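Local coordinates for protein aldo-keto reductase 1 (Coptotermes gestroi, PDB 5KET) that binds NADP and probably works as an oxidoreductase of the aldo/keto reductase family, reducing carbonyl groups at the mouth of a TIM barrel, at residues Gln59-Ile64 and Glu107-Asp112; Pro89-Arg94 and Val123-Lys128; Tyr200-Glu205 and Glu307-Asp312. One frame throughout, in Å; residues are numbered along the deposited sequence.

Contact 1. Residues Gln59-Ile64 and Glu107-Asp112; sequences QNEAAI and EALQLD
Glu61, whose CB rests on Ala108 and Leu109, sends its carboxylate inward, where OE2 is gripped by two hydroxyls: a hydrogen bond joins it to Thr86 OG1 and a weak one to Ser105 OG. The chain, extended beyond CG (chi2 177°), carries the carboxylate past Ala108 and Leu109 to these hydroxyls, and it lies between strand 83-88 and helix 98-109. Burial would tend to raise the pKa of this carboxylate, and the two hydroxyls would probably offset part of that cost.

The touching itself is mostly apolar. Glu61 CB lies 3.5 Å from Leu109 CD2 and 3.9 Å from Ala108 CB. That same Leu109 methyl also approaches the backbone, with CD2 3.4 Å from Glu61 O, and it also meets Ile64, whose CB is 4.3 Å from Leu109 CD2. Leu109 has CG anti to its carbonyl carbon (chi1 -51°), which swings the branch over the first turn of the opposing helix, and it packs on Ile84 of the strand beneath.

Two outer helices of the TIM barrel meet here, the start of helix 61-73 against the last turn of helix 98-109. Small residues let the backbones come close: Ala108 CB is directed at the backbone of helix 61-73, 3.7 Å from Ala62 N, while Ala62 CB points away overall and touches Ala108 CB at 4.2 Å. Ala62 CA donates a C-H...O contact to Ala108 O at 3.2 Å, nearly straight at 168°. Just past this point Gln110, with positive phi, is the C-prime residue of a Schellman motif that ends helix 98-109. On the cofactor side, the side chain of Ile64 comes within about 4 Å of that of Thr29, which binds NADP.

Contact 2. Residues Pro89-Arg94 and Val123-Lys128; sequences PPIGNR and VGFQYK
The Phe125 ring carries Pro90 CB over one face, 3.4 Å from CB to the ring centroid and 5° off the normal, a CH-pi contact, with Ile91 CG2 at its edge. Phe142 meets the same ring edge-to-face, and Trp134 also touches it. The Tyr127 ring takes Ile91 O at its edge, in plane. This is loop-on-loop packing at the C-terminal end of the TIM barrel strands: Pro89-Arg94 follows strand 83-88, and Val123-Lys128 begins a small antiparallel pair with strand 144-145. The side chain of Pro90 is about 4 Å from that of His120, predicted to bind substrate.

Ile91 shares its branches between two rings. With CG1 in the crowded position (chi1 61°), CG2 reaches Phe125 CB at 3.6 Å, while CD1 lies 4.3 Å from Tyr127 CD1. A serine in place of Phe125 would probably leave Pro90 CB and Ile91 CG2 without their aromatic cover and open a gap facing Phe142. Arg94, bent at chi3, crosses Tyr127 at about a right angle and forms a salt bridge with Asp145. The Phe125 N-H hydrogen-bonds to Pro90 O, N to O 2.6 Å.

Contact 3. Residues Tyr200-Glu205 and Glu307-Asp312; sequences YFQQRE and ELDSLD
One salt bridge crosses the contact, Arg204 NH1 to Asp309 OD1 at 3.2 Å. The guanidinium and carboxylate planes are turned 81° apart, so the charges meet through one nitrogen and one oxygen rather than as a two-pronged pair. Bends at chi2 and chi3 bring the guanidinium round to Asp309; nearer the backbone, Arg204 CG is 3.7 Å from Asp312 OD2.

One hydrogen bond, weak but straight, runs from Gln202 N to Asp312 OD1 at 3.3 Å and 169°. Asp312 presents this oxygen with CG anti to its backbone N (chi1 179°); its stronger partner is Arg314 N, just beyond the segment.

Packing contacts accompany these bonds. The Gln202 side chain crosses Asp312 obliquely, Gln202 CG to Asp312 CB 3.9 Å, with amide and carboxylate stacked. Tyr200 meets Leu311 at its ring corner, Tyr200 CE1 to Leu311 CB 4.2 Å; the ring also has a cation-pi partner in Lys313, and its hydroxyl is bonded to Asp250.

These pieces join the loop between strand 192-196 and helix 204-212 to the end of helix 302-310, on the cofactor-binding side of the TIM barrel, the Tyr200 side chain about 11 Å from NADP. With backbone N-H groups at OD1 and the positive start of helix 204-212 and Arg204 nearby, Asp312 would probably keep its negative charge readily.

How the contacts relate
Contacts 1 and 2 lie on the same side of the barrel, their centres about 20 Å apart. Contact 1 joins helices 61-73 and 98-109, which come before and after strand 83-88 in the chain, and contact 2 holds the loop that leaves that strand. Contact 3 sits across the chain's centre, about 35 Å from contact 1 and 32 Å from contact 2, centre to centre. Contacts 1 and 2 are buried, the first packing aliphatic groups, the second aromatic rings and proline. Contact 3 is partly buried, with a salt bridge across it, whereas the buried carboxylate of contact 1 is satisfied by hydroxyls outside its segments and the Arg94 salt bridge of contact 2 also leads outside.

Contact 1. Residues Gln59-Ile64 and Glu107-Asp112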
loop_
_atom_site.group_PDB
_atom_site.type_symbol
_atom_site.label_atom_id
_atom_site.label_comp_id
_atom_site.label_asym_id
_atom_site.label_seq_id
_atom_site.Cartn_x
_atom_site.Cartn_y
_atom_site.Cartn_z
ATOM N N GLN A 59 0.711 7.128 11.462
ATOM C CA GLN A 59 1.170 8.154 12.402
ATOM C C GLN A 59 2.610 8.594 12.122
ATOM O O GLN A 59 3.415 8.783 13.036
ATOM C CB GLN A 59 1.020 7.674 13.847
ATOM C CG GLN A 59 -0.395 7.315 14.239
ATOM C CD GLN A 59 -0.427 6.429 15.466
ATOM O OE1 GLN A 59 -1.474 6.224 16.076
ATOM N NE2 GLN A 59 0.727 5.891 15.835
ATOM N N ASN A 60 2.939 8.762 10.841
ATOM C CA ASN A 60 4.226 9.315 10.436
ATOM C C ASN A 60 4.077 10.434 9.411
ATOM O O ASN A 60 5.092 10.945 8.919
ATOM C CB ASN A 60 5.135 8.215 9.881
ATOM C CG ASN A 60 4.440 7.362 8.846
ATOM O OD1 ASN A 60 3.701 7.860 7.998
ATOM N ND2 ASN A 60 4.678 6.060 8.908
ATOM N N GLU A 61 2.840 10.836 9.090
ATOM C CA GLU A 61 2.613 11.828 8.043
ATOM C C GLU A 61 3.238 13.171 8.394
ATOM O O GLU A 61 3.817 13.838 7.532
ATOM C CB GLU A 61 1.121 12.015 7.800
ATOM C CG GLU A 61 0.292 10.754 7.767
ATOM C CD GLU A 61 -1.194 11.072 7.592
ATOM O OE1 GLU A 61 -1.832 11.472 8.595
ATOM O OE2 GLU A 61 -1.719 10.931 6.459
ATOM N N ALA A 62 3.097 13.596 9.653
ATOM C CA ALA A 62 3.666 14.872 10.073
ATOM C C ALA A 62 5.173 14.895 9.859
ATOM O O ALA A 62 5.733 15.905 9.415
ATOM C CB ALA A 62 3.328 15.136 11.539
ATOM N N ALA A 63 5.843 13.785 10.170
ATOM C CA ALA A 63 7.287 13.718 9.986
ATOM C C ALA A 63 7.660 13.795 8.516
ATOM O O ALA A 63 8.640 14.454 8.147
ATOM C CB ALA A 63 7.826 12.431 10.596
ATOM N N ILE A 64 6.910 13.091 7.669
ATOM C CA ILE A 64 7.139 13.161 6.231
ATOM C C ILE A 64 7.008 14.602 5.755
ATOM O O ILE A 64 7.872 15.117 5.034
ATOM C CB ILE A 64 6.171 12.215 5.496
ATOM C CG1 ILE A 64 6.379 10.778 5.994
ATOM C CG2 ILE A 64 6.333 12.323 3.989
ATOM C CD1 ILE A 64 5.643 9.732 5.208
ATOM N N GLU A 107 -2.658 18.394 6.173
ATOM C CA GLU A 107 -2.005 19.382 7.037
ATOM C C GLU A 107 -0.833 18.779 7.803
ATOM O O GLU A 107 0.107 19.499 8.170
ATOM C CB GLU A 107 -2.988 20.004 8.034
ATOM C CG GLU A 107 -4.397 20.186 7.537
ATOM C CD GLU A 107 -5.360 20.617 8.630
ATOM O OE1 GLU A 107 -6.149 21.567 8.388
ATOM O OE2 GLU A 107 -5.325 20.023 9.741
ATOM N N ALA A 108 -0.876 17.472 8.070
ATOM C CA ALA A 108 0.286 16.814 8.651
ATOM C C ALA A 108 1.408 16.716 7.631
ATOM O O ALA A 108 2.577 16.962 7.954
ATOM C CB ALA A 108 -0.101 15.431 9.170
ATOM N N LEU A 109 1.068 16.362 6.393
ATOM C CA LEU A 109 2.017 16.391 5.288
ATOM C C LEU A 109 2.370 17.806 4.851
ATOM O O LEU A 109 3.334 17.985 4.100
ATOM C CB LEU A 109 1.438 15.613 4.104
ATOM C CG LEU A 109 0.902 14.191 4.377
ATOM C CD1 LEU A 109 0.066 13.680 3.209
ATOM C CD2 LEU A 109 2.071 13.276 4.698
ATOM N N GLN A 110 1.611 18.806 5.308
ATOM C CA GLN A 110 1.807 20.210 4.922
ATOM C C GLN A 110 1.780 20.390 3.404
ATOM O O GLN A 110 2.511 21.209 2.842
ATOM C CB GLN A 110 3.101 20.770 5.512
ATOM C CG GLN A 110 3.354 20.364 6.954
ATOM C CD GLN A 110 4.614 21.002 7.524
ATOM O OE1 GLN A 110 5.220 20.484 8.446
ATOM N NE2 GLN A 110 5.000 22.141 6.985
ATOM N N LEU A 111 0.922 19.632 2.733
ATOM C CA LEU A 111 0.732 19.755 1.296
ATOM C C LEU A 111 -0.679 20.231 0.984
ATOM O O LEU A 111 -1.606 20.074 1.782
ATOM C CB LEU A 111 0.973 18.416 0.589
ATOM C CG LEU A 111 2.146 17.580 1.102
ATOM C CD1 LEU A 111 2.110 16.209 0.473
ATOM C CD2 LEU A 111 3.450 18.327 0.847
ATOM N N ASP A 112 -0.831 20.824 -0.198
ATOM C CA ASP A 112 -2.140 21.231 -0.686
ATOM C C ASP A 112 -2.869 20.120 -1.427
ATOM O O ASP A 112 -4.070 20.261 -1.699
ATOM C CB ASP A 112 -2.005 22.450 -1.602
ATOM C CG ASP A 112 -1.534 23.682 -0.859
ATOM O OD1 ASP A 112 -1.899 23.840 0.328
ATOM O OD2 ASP A 112 -0.800 24.496 -1.461
#

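Contact 2. Residues Pro89-Arg94 and Val123-Lys128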
loop_
_atom_site.group_PDB
_atom_site.type_symbol
_atom_site.label_atom_id
_atom_site.label_comp_id
_atom_site.label_asym_id
_atom_site.label_seq_id
_atom_site.Cartn_x
_atom_site.Cartn_y
_atom_site.Cartn_z
ATOM N N PRO A 89 -8.479 6.330 6.903
ATOM C CA PRO A 89 -8.442 5.316 7.961
ATOM C C PRO A 89 -9.752 4.565 8.063
ATOM O O PRO A 89 -10.833 5.149 7.881
ATOM C CB PRO A 89 -8.180 6.140 9.237
ATOM C CG PRO A 89 -7.989 7.524 8.829
ATOM C CD PRO A 89 -8.415 7.699 7.427
ATOM N N PRO A 90 -9.718 3.272 8.419
ATOM C CA PRO A 90 -10.961 2.500 8.590
ATOM C C PRO A 90 -12.001 3.188 9.467
ATOM O O PRO A 90 -13.193 2.888 9.353
ATOM C CB PRO A 90 -10.471 1.188 9.212
ATOM C CG PRO A 90 -9.083 1.035 8.698
ATOM C CD PRO A 90 -8.524 2.431 8.588
ATOM N N ILE A 91 -11.575 4.124 10.325
ATOM C CA ILE A 91 -12.532 4.891 11.121
ATOM C C ILE A 91 -13.186 6.007 10.328
ATOM O O ILE A 91 -13.978 6.774 10.895
ATOM C CB ILE A 91 -11.894 5.513 12.377
ATOM C CG1 ILE A 91 -10.782 6.486 11.982
ATOM C CG2 ILE A 91 -11.396 4.424 13.317
ATOM C CD1 ILE A 91 -10.195 7.252 13.153
ATOM N N GLY A 92 -12.880 6.123 9.038
ATOM C CA GLY A 92 -13.531 7.101 8.187
ATOM C C GLY A 92 -14.224 6.510 6.974
ATOM O O GLY A 92 -14.507 7.241 6.020
ATOM N N ASN A 93 -14.529 5.210 6.991
ATOM C CA ASN A 93 -15.221 4.564 5.871
ATOM C C ASN A 93 -16.708 4.895 5.890
ATOM O O ASN A 93 -17.592 4.036 5.908
ATOM C CB ASN A 93 -14.989 3.065 5.894
ATOM C CG ASN A 93 -13.547 2.732 5.934
ATOM O OD1 ASN A 93 -12.775 3.422 6.583
ATOM N ND2 ASN A 93 -13.154 1.696 5.220
ATOM N N ARG A 94 -16.966 6.193 5.868
ATOM C CA ARG A 94 -18.290 6.752 5.715
ATOM C C ARG A 94 -18.116 8.005 4.868
ATOM O O ARG A 94 -17.147 8.748 5.051
ATOM C CB ARG A 94 -18.920 7.063 7.079
ATOM C CG ARG A 94 -18.078 7.998 7.921
ATOM C CD ARG A 94 -18.270 7.790 9.421
ATOM N NE ARG A 94 -17.491 6.654 9.909
ATOM C CZ ARG A 94 -18.014 5.475 10.223
ATOM N NH1 ARG A 94 -19.324 5.281 10.115
ATOM N NH2 ARG A 94 -17.242 4.489 10.650
ATOM N N VAL A 123 -13.301 -2.623 5.293
ATOM C CA VAL A 123 -13.986 -2.830 6.562
ATOM C C VAL A 123 -13.888 -1.546 7.361
ATOM O O VAL A 123 -12.792 -1.066 7.650
ATOM C CB VAL A 123 -13.375 -4.006 7.343
ATOM C CG1 VAL A 123 -14.013 -4.123 8.721
ATOM C CG2 VAL A 123 -13.495 -5.310 6.549
ATOM N N GLY A 124 -15.036 -0.977 7.717
ATOM C CA GLY A 124 -15.053 0.255 8.475
ATOM C C GLY A 124 -15.040 0.024 9.977
ATOM O O GLY A 124 -15.554 -0.968 10.482
ATOM N N PHE A 125 -14.410 0.951 10.688
ATOM C CA PHE A 125 -14.542 1.045 12.133
ATOM C C PHE A 125 -15.492 2.196 12.430
ATOM O O PHE A 125 -15.553 3.171 11.680
ATOM C CB PHE A 125 -13.202 1.307 12.834
ATOM C CG PHE A 125 -12.092 0.376 12.437
ATOM C CD1 PHE A 125 -12.341 -0.806 11.760
ATOM C CD2 PHE A 125 -10.785 0.692 12.758
ATOM C CE1 PHE A 125 -11.307 -1.643 11.399
ATOM C CE2 PHE A 125 -9.754 -0.140 12.405
ATOM C CZ PHE A 125 -10.012 -1.313 11.720
ATOM N N GLN A 126 -16.248 2.076 13.515
ATOM C CA GLN A 126 -17.072 3.201 13.916
ATOM C C GLN A 126 -16.176 4.306 14.423
ATOM O O GLN A 126 -15.252 4.068 15.204
ATOM C CB GLN A 126 -18.071 2.821 15.005
ATOM C CG GLN A 126 -18.576 1.437 14.934
ATOM C CD GLN A 126 -19.276 1.078 16.213
ATOM O OE1 GLN A 126 -19.381 1.899 17.104
ATOM N NE2 GLN A 126 -19.750 -0.145 16.324
ATOM N N TYR A 127 -16.442 5.520 13.978
ATOM C CA TYR A 127 -15.643 6.660 14.396
ATOM C C TYR A 127 -16.003 6.946 15.847
ATOM O O TYR A 127 -17.085 7.455 16.149
ATOM C CB TYR A 127 -15.885 7.846 13.458
ATOM C CG TYR A 127 -15.176 9.080 13.904
ATOM C CD1 TYR A 127 -13.907 9.396 13.429
ATOM C CD2 TYR A 127 -15.768 9.927 14.824
ATOM C CE1 TYR A 127 -13.251 10.540 13.880
ATOM C CE2 TYR A 127 -15.137 11.048 15.272
ATOM C CZ TYR A 127 -13.889 11.362 14.811
ATOM O OH TYR A 127 -13.335 12.514 15.318
ATOM N N LYS A 128 -15.121 6.568 16.770
ATOM C CA LYS A 128 -15.266 6.877 18.185
ATOM C C LYS A 128 -14.311 7.972 18.633
ATOM O O LYS A 128 -14.248 8.289 19.830
ATOM C CB LYS A 128 -15.052 5.620 19.053
#

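Contact 3. Residues Tyr200-Glu205 and Glu307-Asp312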
loop_
_atom_site.group_PDB
_atom_site.type_symbol
_atom_site.label_atom_id
_atom_site.label_comp_id
_atom_site.label_asym_id
_atom_site.label_seq_id
_atom_site.Cartn_x
_atom_site.Cartn_y
_atom_site.Cartn_z
ATOM N N TYR A 200 5.589 -15.005 -3.252
ATOM C CA TYR A 200 4.821 -16.016 -2.534
ATOM C C TYR A 200 3.314 -15.796 -2.626
ATOM O O TYR A 200 2.551 -16.701 -2.274
ATOM C CB TYR A 200 5.241 -16.060 -1.060
ATOM C CG TYR A 200 6.585 -16.716 -0.830
ATOM C CD1 TYR A 200 7.209 -17.431 -1.848
ATOM C CD2 TYR A 200 7.224 -16.629 0.406
ATOM C CE1 TYR A 200 8.441 -18.039 -1.645
ATOM C CE2 TYR A 200 8.445 -17.236 0.619
ATOM C CZ TYR A 200 9.051 -17.935 -0.410
ATOM O OH TYR A 200 10.268 -18.532 -0.203
ATOM N N PHE A 201 2.880 -14.624 -3.111
ATOM C CA PHE A 201 1.498 -14.171 -3.169
ATOM C C PHE A 201 1.379 -13.235 -4.378
ATOM O O PHE A 201 1.192 -12.023 -4.270
ATOM C CB PHE A 201 1.104 -13.478 -1.864
ATOM C CG PHE A 201 -0.376 -13.334 -1.664
ATOM C CD1 PHE A 201 -1.209 -14.440 -1.691
ATOM C CD2 PHE A 201 -0.932 -12.089 -1.428
ATOM C CE1 PHE A 201 -2.564 -14.300 -1.503
ATOM C CE2 PHE A 201 -2.283 -11.945 -1.238
ATOM C CZ PHE A 201 -3.101 -13.053 -1.281
ATOM N N GLN A 202 1.497 -13.806 -5.579
ATOM C CA GLN A 202 1.632 -12.995 -6.786
ATOM C C GLN A 202 0.323 -12.360 -7.250
ATOM O O GLN A 202 0.365 -11.427 -8.064
ATOM C CB GLN A 202 2.222 -13.839 -7.916
ATOM C CG GLN A 202 3.655 -14.241 -7.673
ATOM C CD GLN A 202 4.149 -15.298 -8.630
ATOM O OE1 GLN A 202 5.043 -16.077 -8.299
ATOM N NE2 GLN A 202 3.571 -15.341 -9.818
ATOM N N GLN A 203 -0.826 -12.838 -6.767
ATOM C CA GLN A 203 -2.127 -12.253 -7.086
ATOM C C GLN A 203 -2.339 -12.193 -8.595
ATOM O O GLN A 203 -2.848 -11.205 -9.128
ATOM C CB GLN A 203 -2.296 -10.863 -6.453
ATOM C CG GLN A 203 -2.260 -10.850 -4.934
ATOM C CD GLN A 203 -3.630 -10.667 -4.306
ATOM O OE1 GLN A 203 -4.600 -11.326 -4.697
ATOM N NE2 GLN A 203 -3.712 -9.791 -3.302
ATOM N N ARG A 204 -1.937 -13.268 -9.283
ATOM C CA ARG A 204 -2.122 -13.351 -10.730
ATOM C C ARG A 204 -3.533 -12.952 -11.129
ATOM O O ARG A 204 -3.731 -12.119 -12.023
ATOM C CB ARG A 204 -1.832 -14.771 -11.230
ATOM C CG ARG A 204 -0.744 -15.493 -10.503
ATOM C CD ARG A 204 0.569 -14.849 -10.778
ATOM N NE ARG A 204 0.633 -14.380 -12.141
ATOM C CZ ARG A 204 1.741 -13.966 -12.722
ATOM N NH1 ARG A 204 2.886 -13.962 -12.059
ATOM N NH2 ARG A 204 1.706 -13.545 -13.972
ATOM N N GLU A 205 -4.526 -13.529 -10.450
ATOM C CA GLU A 205 -5.915 -13.341 -10.850
ATOM C C GLU A 205 -6.378 -11.908 -10.616
ATOM O O GLU A 205 -7.066 -11.326 -11.461
ATOM C CB GLU A 205 -6.800 -14.325 -10.097
ATOM C CG GLU A 205 -6.623 -15.743 -10.560
ATOM C CD GLU A 205 -7.580 -16.698 -9.881
ATOM O OE1 GLU A 205 -7.656 -16.688 -8.630
ATOM O OE2 GLU A 205 -8.277 -17.436 -10.608
ATOM N N GLU A 307 10.520 -19.721 -12.973
ATOM C CA GLU A 307 10.904 -20.256 -11.674
ATOM C C GLU A 307 10.326 -19.398 -10.556
ATOM O O GLU A 307 9.828 -19.925 -9.555
ATOM C CB GLU A 307 12.422 -20.341 -11.552
ATOM C CG GLU A 307 13.125 -20.964 -12.743
ATOM C CD GLU A 307 14.602 -20.603 -12.779
ATOM O OE1 GLU A 307 15.123 -20.257 -13.863
ATOM O OE2 GLU A 307 15.243 -20.652 -11.709
ATOM N N LEU A 308 10.362 -18.073 -10.718
ATOM C CA LEU A 308 9.734 -17.203 -9.727
ATOM C C LEU A 308 8.221 -17.368 -9.726
ATOM O O LEU A 308 7.584 -17.248 -8.669
ATOM C CB LEU A 308 10.122 -15.742 -9.981
ATOM C CG LEU A 308 11.626 -15.441 -9.924
ATOM C CD1 LEU A 308 11.894 -13.950 -10.011
ATOM C CD2 LEU A 308 12.286 -16.040 -8.682
ATOM N N ASP A 309 7.627 -17.643 -10.889
ATOM C CA ASP A 309 6.200 -17.925 -10.923
ATOM C C ASP A 309 5.872 -19.210 -10.168
ATOM O O ASP A 309 4.810 -19.305 -9.541
ATOM C CB ASP A 309 5.709 -18.004 -12.373
ATOM C CG ASP A 309 5.580 -16.633 -13.033
ATOM O OD1 ASP A 309 5.590 -15.607 -12.315
ATOM O OD2 ASP A 309 5.455 -16.585 -14.277
ATOM N N SER A 310 6.771 -20.200 -10.201
ATOM C CA SER A 310 6.511 -21.443 -9.481
ATOM C C SER A 310 6.464 -21.224 -7.977
ATOM O O SER A 310 5.810 -21.990 -7.258
ATOM C CB SER A 310 7.567 -22.492 -9.827
ATOM O OG SER A 310 7.336 -23.049 -11.110
ATOM N N LEU A 311 7.134 -20.185 -7.486
ATOM C CA LEU A 311 7.204 -19.965 -6.051
ATOM C C LEU A 311 5.871 -19.543 -5.460
ATOM O O LEU A 311 5.693 -19.643 -4.241
ATOM C CB LEU A 311 8.258 -18.907 -5.750
ATOM C CG LEU A 311 9.695 -19.339 -6.029
ATOM C CD1 LEU A 311 10.615 -18.179 -5.706
ATOM C CD2 LEU A 311 10.022 -20.611 -5.261
ATOM N N ASP A 312 4.938 -19.091 -6.296
ATOM C CA ASP A 312 3.683 -18.512 -5.822
ATOM C C ASP A 312 2.875 -19.527 -5.022
ATOM O O ASP A 312 2.676 -20.665 -5.456
ATOM C CB ASP A 312 2.877 -17.997 -7.019
ATOM C CG ASP A 312 1.530 -17.394 -6.630
ATOM O OD1 ASP A 312 1.318 -17.081 -5.435
ATOM O OD2 ASP A 312 0.684 -17.218 -7.541
#